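Local structure of glutathione S-transferase 2 (Heligmosomoides polygyrus, 1TW9) at residues Gln59-Ser64 and Cys68-Lys73; Gly146-Val149 and Trp155-Leu158; Leu159-Val164 and Glu186-Thr191. The protein probably catalyses the conjugation of glutathione to electrophilic substrates, as a sigma-class glutathione transferase built as a dimer. All blocks are in the same frame, centred on the assembly; numbering follows the deposited sequence.

Contact 1 (Gln59-Ser64 and Cys68-Lys73); sequences QQLAQS and CRYLAK
L61 lays one branch of its side chain over the root of the Y70 side chain. The methyl CD2 of L61 is 3.8 Å from Y70 CB and 3.9 Å from Y70 CG. It meets the ring obliquely at that end. The two side chains cross obliquely. In Y70, CG stands opposite the backbone N (chi1 169°), and this swings the ring out along the strand from the helix. The L61-Y70 touch is apolar.

The other touch is made by backbone. C68 N donates to S64 O at 3.0 Å, with an N-H...O angle of 162°. This is an i to i+4 bond of the first helical turn, and Q63 holds the N-cap position before it. C68 CB also comes to 3.6 Å from S64 O, so the carbonyl is covered by both the amide and the side chain of C68. S64 OG turns to another partner, the backbone O of A14.

Strands 53-56 and 59-62 and helix 64-75 form the beta-beta-alpha unit of the thioredoxin-like N-terminal domain. Strand 59-62 is an edge strand of the sheet within this chain and pairs with strand 53-56, whose L54 and V56 also touch Y70. F83 of the second subunit meets the Y70 ring edge-to-face, and A86 of that subunit packs on L61 and Y70. Helix 64-75 packs on helix 16-24 through C68 and L71.

Contact 2 (Gly146-Val149 and Trp155-Leu158); sequences GFLV and WVDL
The F147 ring and the D157 carboxylate meet with their planes 55° apart. D157 OD2 comes obliquely to the ring at F147 CD2, 3.6 Å away. Beyond this pair, F147 also touches I188 of helix 179-189. D157 OD1 uses its syn lone pair to take the L148 amide: L148 N to D157 OD1 is 2.9 Å, and the N-H...O angle is 158°. H184 NE2 is a second partner of OD1. D157 OD2 accepts from water 1 at 2.7 Å. That water in turn accepts from V149 N at 3.0 Å, so two successive loop amides reach the one carboxylate, one directly and one through water.

OD2 also receives the backbone N of S154. This is one half of a capping box, in the S-x-x-D sequence that begins this helix in glutathione transferases. Near that helix N terminus the carboxylate is probably favoured in its charged form. Its four bonds would fix its rotation.

L148 lies alongside the carboxylate and runs past it in the opposite direction. Its CB and CG are each 3.4 Å from D157 OD1. The end of L148 goes on to V156 and crosses it at about a right angle, with L148 CD1 4.0 Å from V156 CG1. The V156 rotamer (chi1 73°) is what turns CG1 to L148.

Contact 3 (Leu159-Val164 and Glu186-Thr191); sequences LVAEHV and ERIQQT
The A161 methyl points toward I188 and meets the base of its side chain. A161 CB is 3.5 Å from I188 CB and 3.7 Å from I188 CG2. The small side chain lets the two helices come close here: the A161 and I188 CA atoms are 6.3 Å apart. I188 then turns its CG1 branch away, toward F147 and D157.

Q189 passes beside the same methyl, with Q189 CG 4.1 Å from A161 CB. Its chain bends at chi2 (-125°), and its amide ends against the carboxylate of E162. The two side chains cross at about a right angle, and their flat ends are turned 53° from each other. E162 also bends at chi2 (72°), which brings OE2 to this meeting. Q20 NE2 donates to E162 OE2 as well, and R201 forms a salt bridge with E162 OE1.

With an alanine in place of Q189, E162 OE2 would probably lose its amide neighbour, and a gap is likely to open beside A161.

The contact joins the middle of helix 155-170 to the C-terminal end of helix 179-189, inside the all-helical domain. I198 of helix 192-200 also touches Q189. Helix 82-101 packs on L159 and H163 of helix 155-170.

How the contacts relate
Along the chain the three contacts come in series, and none nests in or crosses another. Contact 1 closes first, over a short helical turn of three residues in the thioredoxin-like domain. Contact 2 closes the five-residue loop before helix 155-170. Contact 3 opens at the very next residue on the same helix and closes over 21 residues, 13 of them helical. W155, at the start of that helix, packs on C68, R69 and A72, so it links contact 1 to contact 2 across the two domains. I188 of contact 3 touches F147, D157 and L158 of contact 2. Helix 155-170 is thus shared by contacts 2 and 3, while contacts 1 and 3 do not touch.

Contact 1 (Gln59-Ser64 and Cys68-Lys73)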
loop_
_atom_site.group_PDB
_atom_site.type_symbol
_atom_site.label_atom_id
_atom_site.label_comp_id
_atom_site.label_asym_id
_atom_site.label_seq_id
_atom_site.Cartn_x
_atom_site.Cartn_y
_atom_site.Cartn_z
ATOM N N GLN A 59 10.502 14.779 -11.226
ATOM C CA GLN A 59 9.104 14.675 -10.795
ATOM C C GLN A 59 9.074 13.816 -9.522
ATOM O O GLN A 59 9.642 12.715 -9.485
ATOM C CB GLN A 59 8.237 14.115 -11.906
ATOM C CG GLN A 59 8.364 14.910 -13.208
ATOM C CD GLN A 59 7.905 16.344 -13.050
ATOM O OE1 GLN A 59 6.876 16.602 -12.406
ATOM N NE2 GLN A 59 8.659 17.312 -13.647
ATOM N N GLN A 60 8.441 14.353 -8.476
ATOM C CA GLN A 60 8.438 13.684 -7.170
ATOM C C GLN A 60 7.362 12.616 -7.053
ATOM O O GLN A 60 6.231 12.814 -7.488
ATOM C CB GLN A 60 8.205 14.663 -6.030
ATOM C CG GLN A 60 9.219 15.733 -5.855
ATOM C CD GLN A 60 8.871 16.587 -4.692
ATOM O OE1 GLN A 60 7.760 17.138 -4.669
ATOM N NE2 GLN A 60 9.801 16.728 -3.718
ATOM N N LEU A 61 7.734 11.549 -6.368
ATOM C CA LEU A 61 6.846 10.483 -5.979
ATOM C C LEU A 61 7.195 10.085 -4.548
ATOM O O LEU A 61 8.344 9.649 -4.280
ATOM C CB LEU A 61 7.044 9.273 -6.869
ATOM C CG LEU A 61 6.294 7.945 -6.474
ATOM C CD1 LEU A 61 4.764 8.134 -6.503
ATOM C CD2 LEU A 61 6.704 6.762 -7.301
ATOM N N ALA A 62 6.205 10.217 -3.680
ATOM C CA ALA A 62 6.412 9.945 -2.258
ATOM C C ALA A 62 5.800 8.578 -1.905
ATOM O O ALA A 62 5.145 7.945 -2.715
ATOM C CB ALA A 62 5.788 11.012 -1.409
ATOM N N GLN A 63 6.064 8.153 -0.681
ATOM C CA GLN A 63 5.470 6.990 -0.026
ATOM C C GLN A 63 6.250 5.713 -0.426
ATOM O O GLN A 63 6.278 5.284 -1.565
ATOM C CB GLN A 63 3.994 6.842 -0.248
ATOM C CG GLN A 63 3.139 7.988 0.258
ATOM C CD GLN A 63 3.007 8.000 1.746
ATOM O OE1 GLN A 63 2.600 8.994 2.322
ATOM N NE2 GLN A 63 3.392 6.902 2.380
ATOM N N SER A 64 6.870 5.113 0.594
ATOM C CA SER A 64 7.740 3.953 0.454
ATOM C C SER A 64 7.246 2.879 -0.477
ATOM O O SER A 64 7.898 2.490 -1.396
ATOM C CB SER A 64 7.933 3.308 1.868
ATOM O OG SER A 64 8.964 2.366 1.740
ATOM N N CYS A 68 8.509 1.755 -4.282
ATOM C CA CYS A 68 9.051 0.401 -4.535
ATOM C C CYS A 68 8.261 -0.248 -5.656
ATOM O O CYS A 68 8.833 -0.813 -6.525
ATOM C CB CYS A 68 8.924 -0.450 -3.282
ATOM S SG CYS A 68 10.169 0.093 -2.139
ATOM N N ARG A 69 6.926 -0.175 -5.596
ATOM C CA ARG A 69 6.077 -0.819 -6.622
ATOM C C ARG A 69 6.330 -0.182 -7.962
ATOM O O ARG A 69 6.512 -0.865 -8.939
ATOM C CB ARG A 69 4.649 -0.723 -6.247
ATOM C CG ARG A 69 3.687 -1.372 -7.189
ATOM C CD ARG A 69 2.218 -1.206 -6.876
ATOM N NE ARG A 69 1.900 -1.574 -5.523
ATOM C CZ ARG A 69 1.849 -0.765 -4.472
ATOM N NH1 ARG A 69 1.925 0.569 -4.592
ATOM N NH2 ARG A 69 1.601 -1.305 -3.279
ATOM N N TYR A 70 6.440 1.125 -7.996
ATOM C CA TYR A 70 6.758 1.832 -9.234
ATOM C C TYR A 70 8.095 1.365 -9.871
ATOM O O TYR A 70 8.164 1.032 -11.042
ATOM C CB TYR A 70 6.780 3.345 -8.988
ATOM C CG TYR A 70 7.351 4.125 -10.161
ATOM C CD1 TYR A 70 6.555 4.374 -11.296
ATOM C CD2 TYR A 70 8.648 4.599 -10.185
ATOM C CE1 TYR A 70 7.037 4.957 -12.363
ATOM C CE2 TYR A 70 9.090 5.211 -11.250
ATOM C CZ TYR A 70 8.297 5.462 -12.311
ATOM O OH TYR A 70 8.906 6.103 -13.406
ATOM N N LEU A 71 9.155 1.407 -9.065
ATOM C CA LEU A 71 10.476 0.958 -9.474
ATOM C C LEU A 71 10.438 -0.471 -9.862
ATOM O O LEU A 71 10.950 -0.856 -10.897
ATOM C CB LEU A 71 11.457 1.191 -8.359
ATOM C CG LEU A 71 11.794 2.627 -8.089
ATOM C CD1 LEU A 71 12.696 2.725 -6.854
ATOM C CD2 LEU A 71 12.342 3.404 -9.333
ATOM N N ALA A 72 9.732 -1.286 -9.081
ATOM C CA ALA A 72 9.635 -2.735 -9.396
ATOM C C ALA A 72 8.928 -3.064 -10.708
ATOM O O ALA A 72 9.401 -3.833 -11.479
ATOM C CB ALA A 72 9.005 -3.489 -8.266
ATOM N N LYS A 73 7.902 -2.302 -11.044
ATOM C CA LYS A 73 7.217 -2.456 -12.307
ATOM C C LYS A 73 8.113 -1.958 -13.458
ATOM O O LYS A 73 8.063 -2.513 -14.571
ATOM C CB LYS A 73 5.911 -1.747 -12.270
ATOM C CG LYS A 73 4.910 -2.481 -11.416
ATOM C CD LYS A 73 3.527 -1.748 -11.245
ATOM C CE LYS A 73 2.396 -2.583 -10.608
ATOM N NZ LYS A 73 1.860 -3.693 -11.513
#

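Contact 2 (Gly146-Val149 and Trp155-Leu158)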
loop_
_atom_site.group_PDB
_atom_site.type_symbol
_atom_site.label_atom_id
_atom_site.label_comp_id
_atom_site.label_asym_id
_atom_site.label_seq_id
_atom_site.Cartn_x
_atom_site.Cartn_y
_atom_site.Cartn_z
ATOM N N GLY A 146 10.825 -20.857 -4.664
ATOM C CA GLY A 146 11.569 -20.247 -3.569
ATOM C C GLY A 146 11.290 -18.777 -3.300
ATOM O O GLY A 146 11.752 -18.249 -2.331
ATOM N N PHE A 147 10.507 -18.159 -4.175
ATOM C CA PHE A 147 10.019 -16.801 -4.018
ATOM C C PHE A 147 8.645 -16.770 -3.438
ATOM O O PHE A 147 7.965 -17.834 -3.339
ATOM C CB PHE A 147 10.057 -16.048 -5.358
ATOM C CG PHE A 147 11.405 -16.072 -5.994
ATOM C CD1 PHE A 147 11.639 -16.870 -7.103
ATOM C CD2 PHE A 147 12.460 -15.373 -5.453
ATOM C CE1 PHE A 147 12.887 -16.938 -7.661
ATOM C CE2 PHE A 147 13.746 -15.462 -6.000
ATOM C CZ PHE A 147 13.955 -16.194 -7.130
ATOM N N LEU A 148 8.237 -15.603 -2.977
ATOM C CA LEU A 148 6.913 -15.447 -2.370
ATOM C C LEU A 148 5.785 -15.611 -3.383
ATOM O O LEU A 148 4.779 -16.260 -3.084
ATOM C CB LEU A 148 6.826 -14.166 -1.609
ATOM C CG LEU A 148 7.522 -14.161 -0.245
ATOM C CD1 LEU A 148 7.634 -12.813 0.277
ATOM C CD2 LEU A 148 6.710 -15.043 0.681
ATOM N N VAL A 149 5.954 -15.023 -4.579
ATOM C CA VAL A 149 4.927 -15.009 -5.639
ATOM C C VAL A 149 5.572 -15.281 -6.939
ATOM O O VAL A 149 6.555 -14.587 -7.316
ATOM C CB VAL A 149 4.124 -13.637 -5.729
ATOM C CG1 VAL A 149 3.144 -13.606 -6.858
ATOM C CG2 VAL A 149 3.391 -13.374 -4.406
ATOM N N TRP A 155 9.757 -7.326 -5.512
ATOM C CA TRP A 155 10.122 -6.312 -4.448
ATOM C C TRP A 155 9.647 -6.743 -3.069
ATOM O O TRP A 155 10.307 -6.382 -2.043
ATOM C CB TRP A 155 9.574 -4.947 -4.791
ATOM C CG TRP A 155 8.089 -4.820 -4.889
ATOM C CD1 TRP A 155 7.274 -5.135 -5.962
ATOM C CD2 TRP A 155 7.237 -4.186 -3.923
ATOM N NE1 TRP A 155 5.966 -4.762 -5.686
ATOM C CE2 TRP A 155 5.913 -4.226 -4.425
ATOM C CE3 TRP A 155 7.439 -3.712 -2.633
ATOM C CZ2 TRP A 155 4.816 -3.732 -3.708
ATOM C CZ3 TRP A 155 6.347 -3.198 -1.951
ATOM C CH2 TRP A 155 5.071 -3.206 -2.486
ATOM N N VAL A 156 8.592 -7.521 -2.986
ATOM C CA VAL A 156 8.132 -7.992 -1.626
ATOM C C VAL A 156 9.106 -9.056 -1.098
ATOM O O VAL A 156 9.338 -9.139 0.104
ATOM C CB VAL A 156 6.672 -8.479 -1.528
ATOM C CG1 VAL A 156 6.476 -9.875 -2.217
ATOM C CG2 VAL A 156 6.240 -8.495 -0.073
ATOM N N ASP A 157 9.723 -9.873 -1.953
ATOM C CA ASP A 157 10.819 -10.744 -1.490
ATOM C C ASP A 157 11.943 -9.914 -0.821
ATOM O O ASP A 157 12.439 -10.265 0.253
ATOM C CB ASP A 157 11.442 -11.507 -2.628
ATOM C CG ASP A 157 10.555 -12.535 -3.203
ATOM O OD1 ASP A 157 10.007 -13.424 -2.456
ATOM O OD2 ASP A 157 10.409 -12.522 -4.485
ATOM N N LEU A 158 12.346 -8.834 -1.470
ATOM C CA LEU A 158 13.317 -7.889 -0.934
ATOM C C LEU A 158 12.896 -7.282 0.389
ATOM O O LEU A 158 13.736 -7.184 1.315
ATOM C CB LEU A 158 13.706 -6.726 -1.913
ATOM C CG LEU A 158 14.217 -7.104 -3.264
ATOM C CD1 LEU A 158 14.316 -5.934 -4.137
ATOM C CD2 LEU A 158 15.472 -7.819 -3.138
HETATM O O HOH W 1 7.931 -12.942 -5.358
#

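Contact 3 (Leu159-Val164 and Glu186-Thr191)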
loop_
_atom_site.group_PDB
_atom_site.type_symbol
_atom_site.label_atom_id
_atom_site.label_comp_id
_atom_site.label_asym_id
_atom_site.label_seq_id
_atom_site.Cartn_x
_atom_site.Cartn_y
_atom_site.Cartn_z
ATOM N N LEU A 159 11.647 -6.855 0.507
ATOM C CA LEU A 159 11.172 -6.189 1.699
ATOM C C LEU A 159 11.164 -7.204 2.885
ATOM O O LEU A 159 11.625 -6.875 3.984
ATOM C CB LEU A 159 9.777 -5.702 1.375
ATOM C CG LEU A 159 9.021 -4.941 2.420
ATOM C CD1 LEU A 159 9.741 -3.631 2.702
ATOM C CD2 LEU A 159 7.624 -4.689 1.994
ATOM N N VAL A 160 10.617 -8.381 2.630
ATOM C CA VAL A 160 10.535 -9.426 3.669
ATOM C C VAL A 160 11.906 -9.886 4.116
ATOM O O VAL A 160 12.172 -9.881 5.362
ATOM C CB VAL A 160 9.593 -10.561 3.273
ATOM C CG1 VAL A 160 9.616 -11.708 4.341
ATOM C CG2 VAL A 160 8.124 -9.999 3.189
ATOM N N ALA A 161 12.798 -10.199 3.160
ATOM C CA ALA A 161 14.101 -10.774 3.462
ATOM C C ALA A 161 14.904 -9.757 4.271
ATOM O O ALA A 161 15.600 -10.097 5.204
ATOM C CB ALA A 161 14.864 -11.147 2.191
ATOM N N GLU A 162 14.790 -8.482 3.930
ATOM C CA GLU A 162 15.563 -7.486 4.670
ATOM C C GLU A 162 15.105 -7.336 6.100
ATOM O O GLU A 162 15.904 -7.251 7.027
ATOM C CB GLU A 162 15.499 -6.127 3.927
ATOM C CG GLU A 162 16.174 -4.968 4.660
ATOM C CD GLU A 162 17.722 -5.023 4.674
ATOM O OE1 GLU A 162 18.301 -4.379 5.581
ATOM O OE2 GLU A 162 18.394 -5.743 3.857
ATOM N N HIS A 163 13.787 -7.404 6.320
ATOM C CA HIS A 163 13.241 -7.313 7.636
ATOM C C HIS A 163 13.685 -8.518 8.457
ATOM O O HIS A 163 14.130 -8.374 9.583
ATOM C CB HIS A 163 11.711 -7.241 7.598
ATOM C CG HIS A 163 11.097 -7.167 8.966
ATOM N ND1 HIS A 163 11.287 -6.091 9.822
ATOM C CD2 HIS A 163 10.407 -8.092 9.677
ATOM C CE1 HIS A 163 10.694 -6.348 10.969
ATOM N NE2 HIS A 163 10.152 -7.551 10.910
ATOM N N VAL A 164 13.581 -9.687 7.884
ATOM C CA VAL A 164 13.936 -10.928 8.554
ATOM C C VAL A 164 15.427 -10.945 8.937
ATOM O O VAL A 164 15.767 -11.365 10.041
ATOM C CB VAL A 164 13.470 -12.152 7.681
ATOM C CG1 VAL A 164 14.007 -13.470 8.261
ATOM C CG2 VAL A 164 11.957 -12.165 7.601
ATOM N N GLU A 186 17.978 -16.028 3.071
ATOM C CA GLU A 186 19.341 -16.231 2.583
ATOM C C GLU A 186 19.388 -16.201 1.063
ATOM O O GLU A 186 20.293 -15.608 0.475
ATOM C CB GLU A 186 19.885 -17.506 3.114
ATOM C CG GLU A 186 20.054 -17.445 4.606
ATOM C CD GLU A 186 21.209 -16.603 5.162
ATOM O OE1 GLU A 186 21.308 -16.606 6.417
ATOM O OE2 GLU A 186 22.023 -15.943 4.448
ATOM N N ARG A 187 18.401 -16.803 0.441
ATOM C CA ARG A 187 18.361 -16.808 -1.026
ATOM C C ARG A 187 18.308 -15.396 -1.552
ATOM O O ARG A 187 18.999 -15.042 -2.484
ATOM C CB ARG A 187 17.086 -17.523 -1.421
ATOM C CG ARG A 187 16.725 -17.582 -2.839
ATOM C CD ARG A 187 15.342 -18.256 -2.983
ATOM N NE ARG A 187 15.348 -19.666 -2.484
ATOM C CZ ARG A 187 14.603 -20.197 -1.494
ATOM N NH1 ARG A 187 13.668 -19.537 -0.745
ATOM N NH2 ARG A 187 14.807 -21.473 -1.269
ATOM N N ILE A 188 17.453 -14.584 -0.962
ATOM C CA ILE A 188 17.269 -13.219 -1.450
ATOM C C ILE A 188 18.520 -12.396 -1.216
ATOM O O ILE A 188 18.977 -11.664 -2.052
ATOM C CB ILE A 188 16.034 -12.564 -0.831
ATOM C CG1 ILE A 188 14.787 -13.348 -1.197
ATOM C CG2 ILE A 188 15.884 -11.110 -1.324
ATOM C CD1 ILE A 188 14.594 -13.586 -2.698
ATOM N N GLN A 189 19.044 -12.498 -0.021
ATOM C CA GLN A 189 20.158 -11.642 0.368
ATOM C C GLN A 189 21.482 -12.074 -0.207
ATOM O O GLN A 189 22.432 -11.269 -0.154
ATOM C CB GLN A 189 20.220 -11.429 1.870
ATOM C CG GLN A 189 18.899 -10.773 2.399
ATOM C CD GLN A 189 19.104 -9.519 3.176
ATOM O OE1 GLN A 189 18.528 -8.415 2.885
ATOM N NE2 GLN A 189 19.920 -9.642 4.165
ATOM N N GLN A 190 21.583 -13.313 -0.703
ATOM C CA GLN A 190 22.748 -13.758 -1.447
ATOM C C GLN A 190 22.617 -13.553 -2.963
ATOM O O GLN A 190 23.576 -13.812 -3.719
ATOM C CB GLN A 190 23.025 -15.233 -1.135
ATOM C CG GLN A 190 23.465 -15.479 0.340
ATOM C CD GLN A 190 24.636 -14.563 0.816
ATOM O OE1 GLN A 190 24.468 -13.779 1.756
ATOM N NE2 GLN A 190 25.753 -14.639 0.165
ATOM N N THR A 191 21.459 -13.070 -3.438
ATOM C CA THR A 191 21.313 -12.733 -4.869
ATOM C C THR A 191 22.452 -11.778 -5.221
ATOM O O THR A 191 22.629 -10.811 -4.476
ATOM C CB THR A 191 19.953 -12.068 -5.089
ATOM O OG1 THR A 191 18.910 -12.966 -4.659
ATOM C CG2 THR A 191 19.696 -11.859 -6.479
#